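Local atomic coordinates of ribokinase (Giardia lamblia, PDB entry 6WHJ), a protein that probably catalyses the ATP- and magnesium-dependent phosphorylation of ribose at O-5, yielding D-ribose 5-phosphate. Residues R17-Y22 with F37-G42; F63-V68 with P87-Q92; S94-G99 with E117-M122. All blocks are in the same frame, centred on the assembly; numbering follows the deposited sequence.

Interaction 1 of 3, residues R17-Y22 with F37-G42; sequences RDLVWY and FASSHG. With EDO (1,2-ethanediol), chain F.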
loop_
_atom_site.group_PDB
_atom_site.type_symbol
_atom_site.label_atom_id
_atom_site.label_comp_id
_atom_site.label_asym_id
_atom_site.label_seq_id
_atom_site.Cartn_x
_atom_site.Cartn_y
_atom_site.Cartn_z
ATOM N N ARG B 17 3.675 -8.924 -5.899
ATOM C CA ARG B 17 4.475 -8.647 -4.715
ATOM C C ARG B 17 3.563 -7.956 -3.703
ATOM O O ARG B 17 3.047 -6.860 -3.965
ATOM C CB ARG B 17 5.685 -7.780 -5.063
ATOM C CG ARG B 17 6.647 -7.547 -3.905
ATOM C CD ARG B 17 7.062 -8.863 -3.312
ATOM N NE ARG B 17 8.065 -8.742 -2.256
ATOM C CZ ARG B 17 9.337 -9.118 -2.363
ATOM N NH1 ARG B 17 9.791 -9.660 -3.491
ATOM N NH2 ARG B 17 10.156 -8.965 -1.327
ATOM N N ASP B 18 3.329 -8.609 -2.571
ATOM C CA ASP B 18 2.429 -8.081 -1.552
ATOM C C ASP B 18 3.166 -7.039 -0.713
ATOM O O ASP B 18 4.214 -7.334 -0.129
ATOM C CB ASP B 18 1.927 -9.218 -0.665
ATOM C CG ASP B 18 0.810 -10.036 -1.304
ATOM O OD1 ASP B 18 0.232 -9.620 -2.331
ATOM O OD2 ASP B 18 0.537 -11.139 -0.783
ATOM N N LEU B 19 2.661 -5.809 -0.698
ATOM C CA LEU B 19 3.198 -4.760 0.168
ATOM C C LEU B 19 2.172 -4.478 1.259
ATOM O O LEU B 19 1.104 -3.915 0.987
ATOM C CB LEU B 19 3.541 -3.506 -0.625
ATOM C CG LEU B 19 4.392 -3.746 -1.872
ATOM C CD1 LEU B 19 4.482 -2.483 -2.722
ATOM C CD2 LEU B 19 5.753 -4.203 -1.441
ATOM N N VAL B 20 2.515 -4.837 2.495
ATOM C CA VAL B 20 1.553 -4.999 3.578
ATOM C C VAL B 20 1.939 -4.091 4.734
ATOM O O VAL B 20 3.097 -4.086 5.163
ATOM C CB VAL B 20 1.484 -6.466 4.049
ATOM C CG1 VAL B 20 0.508 -6.616 5.206
ATOM C CG2 VAL B 20 1.057 -7.361 2.906
ATOM N N TRP B 21 0.970 -3.332 5.237
ATOM C CA TRP B 21 1.139 -2.519 6.434
ATOM C C TRP B 21 0.194 -3.019 7.519
ATOM O O TRP B 21 -1.009 -3.174 7.280
ATOM C CB TRP B 21 0.881 -1.033 6.148
ATOM C CG TRP B 21 1.951 -0.359 5.325
ATOM C CD1 TRP B 21 2.995 0.388 5.789
ATOM C CD2 TRP B 21 2.076 -0.383 3.902
ATOM N NE1 TRP B 21 3.757 0.837 4.742
ATOM C CE2 TRP B 21 3.218 0.377 3.571
ATOM C CE3 TRP B 21 1.335 -0.974 2.871
ATOM C CZ2 TRP B 21 3.642 0.553 2.257
ATOM C CZ3 TRP B 21 1.754 -0.789 1.564
ATOM C CH2 TRP B 21 2.895 -0.033 1.270
ATOM N N TYR B 22 0.731 -3.236 8.713
ATOM C CA TYR B 22 -0.041 -3.716 9.851
ATOM C C TYR B 22 -0.375 -2.524 10.732
ATOM O O TYR B 22 0.526 -1.844 11.235
ATOM C CB TYR B 22 0.722 -4.788 10.636
ATOM C CG TYR B 22 0.896 -6.057 9.838
ATOM C CD1 TYR B 22 1.953 -6.208 8.940
ATOM C CD2 TYR B 22 -0.025 -7.093 9.949
ATOM C CE1 TYR B 22 2.092 -7.365 8.192
ATOM C CE2 TYR B 22 0.099 -8.251 9.205
ATOM C CZ TYR B 22 1.152 -8.385 8.325
ATOM O OH TYR B 22 1.259 -9.550 7.587
ATOM N N PHE B 37 5.450 -2.519 8.392
ATOM C CA PHE B 37 5.497 -2.930 6.992
ATOM C C PHE B 37 6.183 -4.280 6.803
ATOM O O PHE B 37 7.180 -4.582 7.467
ATOM C CB PHE B 37 6.214 -1.879 6.151
ATOM C CG PHE B 37 6.438 -2.287 4.717
ATOM C CD1 PHE B 37 5.396 -2.288 3.814
ATOM C CD2 PHE B 37 7.709 -2.645 4.269
ATOM C CE1 PHE B 37 5.606 -2.641 2.485
ATOM C CE2 PHE B 37 7.928 -3.009 2.948
ATOM C CZ PHE B 37 6.871 -3.007 2.052
ATOM N N ALA B 38 5.672 -5.065 5.853
ATOM C CA ALA B 38 6.286 -6.321 5.448
ATOM C C ALA B 38 6.028 -6.563 3.961
ATOM O O ALA B 38 4.948 -6.259 3.442
ATOM C CB ALA B 38 5.754 -7.488 6.280
ATOM N N SER B 39 7.031 -7.106 3.282
ATOM C CA SER B 39 6.964 -7.406 1.860
ATOM C C SER B 39 7.054 -8.911 1.643
ATOM O O SER B 39 7.898 -9.583 2.246
ATOM C CB SER B 39 8.100 -6.698 1.128
ATOM O OG SER B 39 8.185 -7.146 -0.200
ATOM N N SER B 40 6.202 -9.441 0.767
ATOM C CA SER B 40 6.140 -10.890 0.611
ATOM C C SER B 40 5.550 -11.259 -0.749
ATOM O O SER B 40 4.904 -10.446 -1.417
ATOM C CB SER B 40 5.348 -11.532 1.752
ATOM O OG SER B 40 3.966 -11.447 1.501
ATOM N N HIS B 41 5.791 -12.508 -1.142
ATOM C CA HIS B 41 5.266 -13.055 -2.387
ATOM C C HIS B 41 3.761 -13.280 -2.307
ATOM O O HIS B 41 3.242 -13.795 -1.313
ATOM C CB HIS B 41 5.959 -14.383 -2.695
ATOM C CG HIS B 41 7.415 -14.239 -3.000
ATOM N ND1 HIS B 41 7.894 -13.336 -3.927
ATOM C CD2 HIS B 41 8.502 -14.849 -2.471
ATOM C CE1 HIS B 41 9.213 -13.416 -3.975
ATOM N NE2 HIS B 41 9.606 -14.322 -3.096
ATOM N N GLY B 42 3.057 -12.895 -3.352
ATOM C CA GLY B 42 1.617 -13.081 -3.420
ATOM C C GLY B 42 1.167 -13.376 -4.838
ATOM O O GLY B 42 1.909 -13.948 -5.642
HETATM C C1 EDO F . -3.861 -11.944 -3.411
HETATM O O1 EDO F . -4.753 -10.979 -3.987
HETATM C C2 EDO F . -2.540 -11.276 -3.035
HETATM O O2 EDO F . -2.150 -10.406 -4.105
#
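Arg17 reaches over to the neighbouring strand and holds Ser39 with two N-H groups: NE donates to Ser39 OG at 2.6 Å, and NH2 adds a weak bond to the same oxygen. The hydroxyl lies near the guanidinium plane, tilted 18° out of it. The chain bends at its second torsion (chi2 54°), which swings the group across, where NH1 also comes obliquely upon His41 CE1. Further along this face, Phe37 CD1 rests over one face of the Trp21 indole, 3.5 Å from Trp21 CE2, with the six-membered rings inclined at 46°. The edge of the same phenyl ring takes Leu19 CB, 3.8 Å from Phe37 CE1. On the other face Asp18, Val20, Ala38 and Ser40 line up; Asp18 OD2 comes close to Gly42 CA, while Asp18 OD1 accepts a hydrogen bond from 1,2-ethanediol O2 at 3.1 Å.

Behind these side chains stands the antiparallel pairing of a beta hairpin. Asp18 and Ser40 exchange a pair of backbone bonds, as do Val20 and Ala38, the latter including Ala38 N to Val20 O at 2.8 Å. The second shell then fixes the polar ends: Glu76 forms a salt bridge with Arg17 NH1, Tyr15 OH bonds to His41 ND1, and Asn100 of the second subunit receives Trp21 NE1.

The diol, probably a crystallisation additive, is also hydrogen-bonded to Asn16 and Glu146, so it occupies part of the predicted ribose site to which Asp18 belongs. Consistent with the small sheet of ribokinases, both substrate lid and dimer interface, the chemistry changes along the hairpin: polar where Arg17 and Asp18 meet Ser39-Gly42, with Asp18 at the predicted pocket, and apolar where Leu19, Trp21 and Phe37 face the second subunit.

Interaction 2 of 3, residues F63-V68 with P87-Q92; sequences FFVGAV and PNCIKQ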
loop_
_atom_site.group_PDB
_atom_site.type_symbol
_atom_site.label_atom_id
_atom_site.label_comp_id
_atom_site.label_asym_id
_atom_site.label_seq_id
_atom_site.Cartn_x
_atom_site.Cartn_y
_atom_site.Cartn_z
ATOM N N PHE B 63 3.230 -26.640 -12.508
ATOM C CA PHE B 63 3.760 -25.780 -13.562
ATOM C C PHE B 63 3.037 -24.447 -13.457
ATOM O O PHE B 63 1.805 -24.404 -13.526
ATOM C CB PHE B 63 3.558 -26.420 -14.944
ATOM C CG PHE B 63 4.306 -25.732 -16.068
ATOM C CD1 PHE B 63 5.676 -25.866 -16.190
ATOM C CD2 PHE B 63 3.630 -24.985 -17.021
ATOM C CE1 PHE B 63 6.357 -25.244 -17.221
ATOM C CE2 PHE B 63 4.304 -24.363 -18.051
ATOM C CZ PHE B 63 5.670 -24.493 -18.150
ATOM N N PHE B 64 3.785 -23.365 -13.250
ATOM C CA PHE B 64 3.181 -22.047 -13.100
ATOM C C PHE B 64 3.359 -21.261 -14.394
ATOM O O PHE B 64 4.450 -21.237 -14.972
ATOM C CB PHE B 64 3.780 -21.283 -11.917
ATOM C CG PHE B 64 3.254 -19.870 -11.780
ATOM C CD1 PHE B 64 1.885 -19.634 -11.692
ATOM C CD2 PHE B 64 4.125 -18.785 -11.704
ATOM C CE1 PHE B 64 1.395 -18.345 -11.571
ATOM C CE2 PHE B 64 3.635 -17.491 -11.575
ATOM C CZ PHE B 64 2.271 -17.270 -11.509
ATOM N N VAL B 65 2.279 -20.626 -14.844
ATOM C CA VAL B 65 2.276 -19.801 -16.042
ATOM C C VAL B 65 1.858 -18.403 -15.622
ATOM O O VAL B 65 0.733 -18.210 -15.145
ATOM C CB VAL B 65 1.319 -20.351 -17.109
ATOM C CG1 VAL B 65 1.404 -19.504 -18.378
ATOM C CG2 VAL B 65 1.600 -21.825 -17.379
ATOM N N GLY B 66 2.758 -17.435 -15.789
ATOM C CA GLY B 66 2.489 -16.061 -15.399
ATOM C C GLY B 66 3.481 -15.110 -16.029
ATOM O O GLY B 66 4.476 -15.524 -16.622
ATOM N N ALA B 67 3.205 -13.814 -15.877
ATOM C CA ALA B 67 4.036 -12.757 -16.440
ATOM C C ALA B 67 4.388 -11.737 -15.362
ATOM O O ALA B 67 3.534 -11.351 -14.556
ATOM C CB ALA B 67 3.344 -12.058 -17.611
ATOM N N VAL B 68 5.663 -11.341 -15.335
ATOM C CA VAL B 68 6.203 -10.352 -14.412
ATOM C C VAL B 68 7.052 -9.367 -15.213
ATOM O O VAL B 68 7.387 -9.596 -16.378
ATOM C CB VAL B 68 7.039 -10.998 -13.289
ATOM C CG1 VAL B 68 6.192 -11.984 -12.487
ATOM C CG2 VAL B 68 8.298 -11.672 -13.867
ATOM N N PRO B 87 8.720 -26.107 -11.813
ATOM C CA PRO B 87 8.821 -25.644 -13.198
ATOM C C PRO B 87 7.816 -24.544 -13.491
ATOM O O PRO B 87 6.736 -24.484 -12.908
ATOM C CB PRO B 87 8.509 -26.903 -14.017
ATOM C CG PRO B 87 8.753 -28.045 -13.090
ATOM C CD PRO B 87 8.381 -27.537 -11.730
ATOM N N ASN B 88 8.170 -23.680 -14.431
ATOM C CA ASN B 88 7.286 -22.583 -14.791
ATOM C C ASN B 88 7.716 -22.063 -16.153
ATOM O O ASN B 88 8.767 -22.436 -16.672
ATOM C CB ASN B 88 7.332 -21.469 -13.745
ATOM C CG ASN B 88 8.701 -20.865 -13.625
ATOM O OD1 ASN B 88 9.081 -20.016 -14.432
ATOM N ND2 ASN B 88 9.451 -21.286 -12.617
ATOM N N CYS B 89 6.864 -21.243 -16.764
ATOM C CA CYS B 89 7.298 -20.403 -17.882
ATOM C C CYS B 89 6.909 -18.948 -17.581
ATOM O O CYS B 89 6.175 -18.298 -18.321
ATOM C CB CYS B 89 6.751 -20.886 -19.230
ATOM S SG CYS B 89 4.964 -20.984 -19.339
ATOM N N ILE B 90 7.406 -18.440 -16.452
ATOM C CA ILE B 90 7.213 -17.040 -16.085
ATOM C C ILE B 90 7.922 -16.159 -17.107
ATOM O O ILE B 90 9.156 -16.147 -17.199
ATOM C CB ILE B 90 7.709 -16.734 -14.658
ATOM C CG1 ILE B 90 7.020 -17.634 -13.632
ATOM C CG2 ILE B 90 7.485 -15.285 -14.349
ATOM C CD1 ILE B 90 7.613 -17.550 -12.249
ATOM N N LYS B 91 7.140 -15.470 -17.927
ATOM C CA LYS B 91 7.675 -14.572 -18.932
ATOM C C LYS B 91 7.917 -13.191 -18.328
ATOM O O LYS B 91 7.027 -12.623 -17.690
ATOM C CB LYS B 91 6.700 -14.492 -20.102
ATOM C CG LYS B 91 6.533 -15.806 -20.894
ATOM C CD LYS B 91 7.850 -16.503 -21.267
ATOM C CE LYS B 91 7.546 -17.889 -21.847
ATOM N NZ LYS B 91 8.733 -18.755 -22.143
ATOM N N GLN B 92 9.106 -12.631 -18.545
ATOM C CA GLN B 92 9.400 -11.276 -18.087
ATOM C C GLN B 92 9.162 -10.292 -19.230
ATOM O O GLN B 92 9.763 -10.428 -20.297
ATOM C CB GLN B 92 10.831 -11.173 -17.563
ATOM C CG GLN B 92 10.968 -11.773 -16.181
ATOM C CD GLN B 92 12.310 -11.507 -15.523
ATOM O OE1 GLN B 92 13.313 -12.163 -15.811
ATOM N NE2 GLN B 92 12.325 -10.530 -14.616
#
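Phe64 sits between two residues of the partner segment, its N donating to Pro87 O at 3.2 Å and its O accepting from Cys89 N at 3.0 Å. These are two of four backbone hydrogen bonds joining 63-68 to 87-92, which run in nearly the same direction. Farther on, Gly66 O receives Lys91 N, and Lys91 O in turn receives Val68 N at 3.0 Å, in regular parallel pairing. CA-H...O contacts reinforce the seam, among them Ile90 CA to Gly66 O.

Within 87-92 a side chain braces the backbone: Asn88 OD1 accepts from Ile90 N in an almost straight bond (172°), in the carbonyl plane and on a lone pair, an Asx turn spanning Cys89. Outside the segments, Asn88 ND2 is held by Ile86 O.

Aromatic contacts occupy the start of the seam. Phe63 lays one ring face over Asn88 CA, while its CD1 meets Pro87 CB and its CE2 lies 3.7 Å from Cys89 SG, a sulfur-aromatic contact made obliquely. The Phe64 ring is turned the other way: Ile90 CD1 comes in at its edge, 3.7 Å from Phe64 CD2, and the backbone N of Gly66 sits above its centre.

Aliphatic packing continues past the aromatics. Ile90 CG2 and Gln92 CG both press on Val68 CG2, the latter at 3.5 Å; that methyl stands between the backbone N and the carbonyl carbon, a position from which it meets both. Leu78 and Tyr81 of helix 72-84 pack against Ile90, and Gln92 NE2 bonds to Asp75 of that helix and to Gly69 O.

The arrangement is a beta-alpha-beta crossover: strand 62-69, helix 72-84 packed against these strands, then the outermost parallel strand 91-93. Such units build the large central sheet of the PfkB (ribokinase-like) kinase fold.

Interaction 3 of 3, residues S94-G99 with E117-M122; sequences SGAPTG and EGANGM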
loop_
_atom_site.group_PDB
_atom_site.type_symbol
_atom_site.label_atom_id
_atom_site.label_comp_id
_atom_site.label_asym_id
_atom_site.label_seq_id
_atom_site.Cartn_x
_atom_site.Cartn_y
_atom_site.Cartn_z
ATOM N N SER B 94 8.476 -6.062 -20.604
ATOM C CA SER B 94 8.882 -4.681 -20.358
ATOM C C SER B 94 7.717 -3.703 -20.383
ATOM O O SER B 94 7.921 -2.514 -20.104
ATOM C CB SER B 94 9.937 -4.230 -21.377
ATOM O OG SER B 94 9.512 -4.511 -22.695
ATOM N N GLY B 95 6.513 -4.163 -20.726
ATOM C CA GLY B 95 5.393 -3.243 -20.860
ATOM C C GLY B 95 4.985 -2.638 -19.529
ATOM O O GLY B 95 4.682 -1.446 -19.442
ATOM N N ALA B 96 4.869 -3.467 -18.507
ATOM C CA ALA B 96 4.458 -3.056 -17.181
ATOM C C ALA B 96 5.486 -3.510 -16.151
ATOM O O ALA B 96 6.329 -4.366 -16.441
ATOM C CB ALA B 96 3.081 -3.645 -16.839
ATOM N N PRO B 97 5.465 -2.936 -14.947
ATOM C CA PRO B 97 6.214 -3.524 -13.828
ATOM C C PRO B 97 5.528 -4.790 -13.326
ATOM O O PRO B 97 4.377 -5.081 -13.655
ATOM C CB PRO B 97 6.188 -2.427 -12.760
ATOM C CG PRO B 97 4.944 -1.676 -13.050
ATOM C CD PRO B 97 4.825 -1.666 -14.557
ATOM N N THR B 98 6.263 -5.555 -12.521
ATOM C CA THR B 98 5.670 -6.686 -11.818
ATOM C C THR B 98 4.464 -6.221 -11.004
ATOM O O THR B 98 4.465 -5.127 -10.434
ATOM C CB THR B 98 6.713 -7.339 -10.906
ATOM O OG1 THR B 98 7.754 -7.911 -11.706
ATOM C CG2 THR B 98 6.087 -8.437 -10.037
ATOM N N GLY B 99 3.406 -7.029 -11.004
ATOM C CA GLY B 99 2.222 -6.678 -10.243
ATOM C C GLY B 99 2.504 -6.591 -8.755
ATOM O O GLY B 99 3.416 -7.237 -8.231
ATOM N N GLU B 117 -2.334 -4.638 -11.245
ATOM C CA GLU B 117 -2.088 -5.892 -11.949
ATOM C C GLU B 117 -0.760 -5.854 -12.686
ATOM O O GLU B 117 -0.035 -6.854 -12.712
ATOM C CB GLU B 117 -3.260 -6.213 -12.876
ATOM C CG GLU B 117 -3.362 -5.376 -14.096
ATOM C CD GLU B 117 -4.340 -5.945 -15.107
ATOM O OE1 GLU B 117 -4.957 -6.997 -14.818
ATOM O OE2 GLU B 117 -4.465 -5.344 -16.202
ATOM N N GLY B 118 -0.397 -4.696 -13.239
ATOM C CA GLY B 118 0.906 -4.565 -13.876
ATOM C C GLY B 118 1.094 -5.617 -14.949
ATOM O O GLY B 118 0.231 -5.825 -15.811
ATOM N N ALA B 119 2.220 -6.329 -14.867
ATOM C CA ALA B 119 2.576 -7.293 -15.898
ATOM C C ALA B 119 1.610 -8.469 -15.966
ATOM O O ALA B 119 1.617 -9.202 -16.966
ATOM C CB ALA B 119 4.003 -7.794 -15.677
ATOM N N ASN B 120 0.784 -8.671 -14.935
ATOM C CA ASN B 120 -0.234 -9.710 -15.024
ATOM C C ASN B 120 -1.202 -9.431 -16.165
ATOM O O ASN B 120 -1.748 -10.369 -16.763
ATOM C CB ASN B 120 -0.974 -9.822 -13.692
ATOM C CG ASN B 120 -0.102 -10.397 -12.592
ATOM O OD1 ASN B 120 0.452 -11.490 -12.741
ATOM N ND2 ASN B 120 0.056 -9.650 -11.497
ATOM N N GLY B 121 -1.368 -8.159 -16.532
ATOM C CA GLY B 121 -2.234 -7.808 -17.639
ATOM C C GLY B 121 -1.677 -8.141 -19.017
ATOM O O GLY B 121 -2.421 -8.026 -19.998
ATOM N N MET B 122 -0.404 -8.547 -19.121
ATOM C CA MET B 122 0.166 -8.946 -20.406
ATOM C C MET B 122 0.115 -10.448 -20.659
ATOM O O MET B 122 0.485 -10.882 -21.759
ATOM C CB MET B 122 1.627 -8.498 -20.543
ATOM C CG MET B 122 1.823 -7.074 -21.015
ATOM S SD MET B 122 1.530 -5.840 -19.749
ATOM C CE MET B 122 2.110 -4.388 -20.640
#
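Ala96 sets its methyl squarely over one face of the peptide linking Gly118 to Ala119, with Ala96 CB 3.4 Å from both Gly118 C and Ala119 N. The N-H of that peptide points to the other loop: Ala119 N donates to Pro97 O at 2.8 Å. The second flat group, the Asn120 amide, turns its nitrogen end to Gly99 CA at 3.9 Å, and the same nitrogen makes a weak bond to Glu117 O and a further bond to Tyr15 O. Met122 closes the far side. Its chain bends at the second torsion (chi2 77°), which carries the thioether back to the loop, CE lying 3.5 Å from Gly95 CA and SD beside Ala96 CB.

The short 3-10 turn 119-122 thus presents its first N-H to a carbonyl of the other loop. Around it Thr98 bonds to Asp71 and Gly69, and Gly99 pairs with Arg17. Chemically, one backbone hydrogen bond is flanked by small apolar groups, while the bond from Asn120 to Tyr15 O holds the turn close to the predicted substrate residue Asn16.

In the fold
The three contacts follow one another along the chain and share one PfkB kinase domain, but belong to different sheets. Interaction 2 lies in the large sheet, between the outermost strand 91-93 and its neighbour 62-69; interaction 1 lies in the four-strand sheet, about 21 Å away between centres and without touching it. In interaction 3, loop 94-99 leads from strand 91-93 to strand 99-105 and loop 117-122 from strand 111-116 towards helix 131-135. It touches both others: Gly99 O probably bonds to Arg17 N, and Ala119 packs against Ala67 and Val68. Interaction 3 thus links the large sheet with the small one, which probably acts as a lid as in other ribokinases.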